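Mannan endo-1,4-beta-mannosidase (Bacillus subtilis, PDB 3CBW) hydrolyses internal beta-1,4-linked mannosidic bonds in mannan, galactomannan and glucomannan, contributing to the breakdown of glucomannan. Local coordinates at residues V223-A228 with G247-F252. The protein carries 3 engineered substitutions. Numbering follows the deposited sequence. Where two conformers were deposited one is given.
Sequences VYSPDA and GLDAYF
Gly247 N donates to Tyr224 O over 2.9 Å, a bent bond with 133° at the hydrogen. Two straighter ones follow: Asp249 N reaches Pro226 O at 3.0 Å, and Asp249 O takes Ala228 N at 2.9 Å, 172° at the hydrogen but with the donor tilted out of the carbonyl plane. Asp249 so grips the residues on either side of Asp227, a single parallel beta bridge. Between these bonds the fit is close: Pro226, whose nitrogen carries no hydrogen, sets Pro226 CD 3.1 Å from Gly247 O, and Ser225 CA also points its hydrogen at that oxygen. On one flank Leu248 CD2 lies against Ala228, while Ala228 CB meets Ala250 CB at 4.0 Å; Leu264 of helix 261-265 closes over Pro226 and Leu248. Strand 220-224, with the loop that leaves it, runs beside strand 245-252, parallel neighbours in the TIM barrel of glycosyl hydrolase family 26, followed toward their C-terminal ends, where the active site lies. Asp249 illustrates this: with CG anti to its carbonyl carbon (chi1 -74°), the carboxylate passes Ser225 CB, OD1 bonding Thr274 OG1 and OD2 forming a salt bridge with Arg172, close to Glu176, the probable proton donor. On the Asp227 side, past the bond to Ala228, water takes over. One water donates to Asp227 OD2 and Asp249 O and accepts from Tyr251 N at 2.9 Å; Asp227 OD2 is also held by Asn229 N. Partly exposed Tyr251, a substrate-binding residue by analogy with relatives, sends its hydroxyl to Glu275, the likely nucleophile.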
ATOM      1  N   VAL A 223       5.690   1.000  -3.015  1.00  6.76           N
ATOM      2  CA  VAL A 223       5.161   1.950  -2.022  1.00  7.48           C
ATOM      3  C   VAL A 223       5.799   1.702  -0.654  1.00  7.54           C
ATOM      4  O   VAL A 223       5.764   0.579  -0.149  1.00  8.34           O
ATOM      5  CB  VAL A 223       3.619   1.854  -1.932  1.00  7.54           C
ATOM      6  CG1 VAL A 223       3.037   2.898  -0.981  1.00  8.18           C
ATOM      7  CG2 VAL A 223       2.983   1.974  -3.333  1.00  8.08           C
ATOM      8  N   TYR A 224       6.353   2.761  -0.054  1.00  6.72           N
ATOM      9  CA  TYR A 224       6.993   2.730   1.275  1.00  7.41           C
ATOM     10  C   TYR A 224       6.060   3.429   2.242  1.00  6.86           C
ATOM     11  O   TYR A 224       5.784   4.621   2.063  1.00  7.37           O
ATOM     12  CB  TYR A 224       8.323   3.476   1.169  1.00  7.78           C
ATOM     13  CG  TYR A 224       8.991   3.835   2.480  1.00  7.29           C
ATOM     14  CD1 TYR A 224       9.686   2.867   3.219  1.00  8.66           C
ATOM     15  CD2 TYR A 224       8.961   5.144   2.968  1.00  7.90           C
ATOM     16  CE1 TYR A 224      10.306   3.183   4.417  1.00  8.17           C
ATOM     17  CE2 TYR A 224       9.582   5.460   4.184  1.00  7.76           C
ATOM     18  CZ  TYR A 224      10.253   4.478   4.885  1.00  8.11           C
ATOM     19  OH  TYR A 224      10.878   4.772   6.071  1.00  9.36           O
ATOM     20  N   SER A 225       5.609   2.714   3.276  1.00  7.12           N
ATOM     21  CA  SER A 225       4.498   3.197   4.103  0.50  7.63           C
ATOM     22  C   SER A 225       4.713   3.033   5.613  1.00  7.30           C
ATOM     23  O   SER A 225       4.150   2.133   6.243  1.00  8.19           O
ATOM     24  CB  SER A 225       3.173   2.552   3.664  0.50  8.32           C
ATOM     25  OG  SER A 225       3.232   1.135   3.692  0.50  9.68           O
ATOM     26  N   PRO A 226       5.499   3.939   6.222  1.00  7.42           N
ATOM     27  CA  PRO A 226       5.569   3.970   7.678  1.00  7.74           C
ATOM     28  C   PRO A 226       4.231   4.338   8.323  1.00  7.74           C
ATOM     29  O   PRO A 226       3.334   4.906   7.674  1.00  7.96           O
ATOM     30  CB  PRO A 226       6.573   5.081   7.953  1.00  8.18           C
ATOM     31  CG  PRO A 226       6.656   5.888   6.691  1.00  9.74           C
ATOM     32  CD  PRO A 226       6.337   4.972   5.582  1.00  7.64           C
ATOM     33  N   ASP A 227       4.112   4.008   9.603  1.00  7.54           N
ATOM     34  CA  ASP A 227       2.973   4.415  10.406  1.00  8.33           C
ATOM     35  C   ASP A 227       3.121   5.870  10.859  1.00  8.20           C
ATOM     36  O   ASP A 227       4.185   6.276  11.338  1.00  8.95           O
ATOM     37  CB  ASP A 227       2.895   3.514  11.631  1.00  8.61           C
ATOM     38  CG  ASP A 227       1.556   3.562  12.283  1.00 10.28           C
ATOM     39  OD1 ASP A 227       0.700   2.757  11.872  1.00 12.42           O
ATOM     40  OD2 ASP A 227       1.359   4.406  13.185  1.00 13.68           O
ATOM     41  N   ALA A 228       2.027   6.628  10.778  1.00  8.33           N
ATOM     42  CA  ALA A 228       2.016   8.034  11.197  1.00  8.77           C
ATOM     43  C   ALA A 228       2.179   8.233  12.695  1.00  9.42           C
ATOM     44  O   ALA A 228       2.576   9.308  13.134  1.00  9.98           O
ATOM     45  CB  ALA A 228       0.737   8.704  10.741  1.00  9.40           C
ATOM     46  N   GLY A 247       4.433   7.188   1.753  1.00  7.17           N
ATOM     47  CA  GLY A 247       3.152   7.526   2.330  1.00  7.62           C
ATOM     48  C   GLY A 247       3.028   7.157   3.777  1.00  7.48           C
ATOM     49  O   GLY A 247       3.923   6.554   4.356  1.00  8.31           O
ATOM     50  N   LEU A 248       1.889   7.515   4.355  1.00  7.78           N
ATOM     51  CA  LEU A 248       1.596   7.230   5.752  1.00  7.86           C
ATOM     52  C   LEU A 248       0.388   6.345   5.903  1.00  7.72           C
ATOM     53  O   LEU A 248      -0.651   6.600   5.288  1.00  7.58           O
ATOM     54  CB  LEU A 248       1.326   8.531   6.512  1.00  8.44           C
ATOM     55  CG  LEU A 248       2.532   9.452   6.672  1.00  9.22           C
ATOM     56  CD1 LEU A 248       2.112  10.815   7.172  1.00 10.98           C
ATOM     57  CD2 LEU A 248       3.574   8.850   7.619  1.00 10.74           C
ATOM     58  N   ASP A 249       0.535   5.323   6.739  1.00  7.58           N
ATOM     59  CA  ASP A 249      -0.600   4.615   7.309  1.00  8.06           C
ATOM     60  C   ASP A 249      -1.034   5.399   8.551  1.00  8.58           C
ATOM     61  O   ASP A 249      -0.279   5.508   9.516  1.00  9.26           O
ATOM     62  CB  ASP A 249      -0.211   3.193   7.693  1.00  8.01           C
ATOM     63  CG  ASP A 249      -0.042   2.267   6.485  1.00  7.85           C
ATOM     64  OD1 ASP A 249       0.064   2.750   5.341  1.00  8.59           O
ATOM     65  OD2 ASP A 249      -0.037   1.030   6.695  1.00  8.61           O
ATOM     66  N   ALA A 250      -2.239   5.960   8.505  1.00  9.03           N
ATOM     67  CA  ALA A 250      -2.694   6.953   9.488  1.00 10.61           C
ATOM     68  C   ALA A 250      -4.054   6.564  10.045  1.00 11.01           C
ATOM     69  O   ALA A 250      -5.055   6.598   9.329  1.00 10.69           O
ATOM     70  CB  ALA A 250      -2.760   8.353   8.847  1.00 11.92           C
ATOM     71  N   TYR A 251      -4.066   6.172  11.311  1.00 11.26           N
ATOM     72  CA  TYR A 251      -5.312   5.925  12.029  1.00 11.62           C
ATOM     73  C   TYR A 251      -5.385   6.956  13.132  1.00 11.85           C
ATOM     74  O   TYR A 251      -4.485   7.062  13.944  1.00 12.74           O
ATOM     75  CB  TYR A 251      -5.375   4.494  12.571  1.00 12.61           C
ATOM     76  CG  TYR A 251      -5.531   3.493  11.453  1.00 13.59           C
ATOM     77  CD1 TYR A 251      -6.795   3.059  11.045  1.00 14.73           C
ATOM     78  CD2 TYR A 251      -4.414   3.031  10.749  1.00 13.94           C
ATOM     79  CE1 TYR A 251      -6.942   2.163   9.981  1.00 15.35           C
ATOM     80  CE2 TYR A 251      -4.552   2.132   9.682  1.00 13.86           C
ATOM     81  CZ  TYR A 251      -5.816   1.708   9.309  1.00 13.80           C
ATOM     82  OH  TYR A 251      -5.983   0.833   8.265  1.00 15.31           O
ATOM     83  N   PHE A 252      -6.447   7.749  13.136  1.00 11.47           N
ATOM     84  CA  PHE A 252      -6.441   8.974  13.912  1.00 11.55           C
ATOM     85  C   PHE A 252      -7.859   9.407  14.220  1.00 11.74           C
ATOM     86  O   PHE A 252      -8.831   8.956  13.590  1.00 11.56           O
ATOM     87  CB  PHE A 252      -5.743  10.080  13.111  1.00 12.04           C
ATOM     88  CG  PHE A 252      -6.329  10.277  11.745  1.00 11.88           C
ATOM     89  CD1 PHE A 252      -7.437  11.102  11.550  1.00 12.05           C
ATOM     90  CD2 PHE A 252      -5.793   9.608  10.654  1.00 14.11           C
ATOM     91  CE1 PHE A 252      -7.990  11.265  10.283  1.00 12.42           C
ATOM     92  CE2 PHE A 252      -6.337   9.766   9.395  1.00 14.19           C
ATOM     93  CZ  PHE A 252      -7.430  10.598   9.206  1.00 13.25           C
TER
HETATM   94  O   HOH W   1      -1.405   5.716  12.374  1.00 21.04           O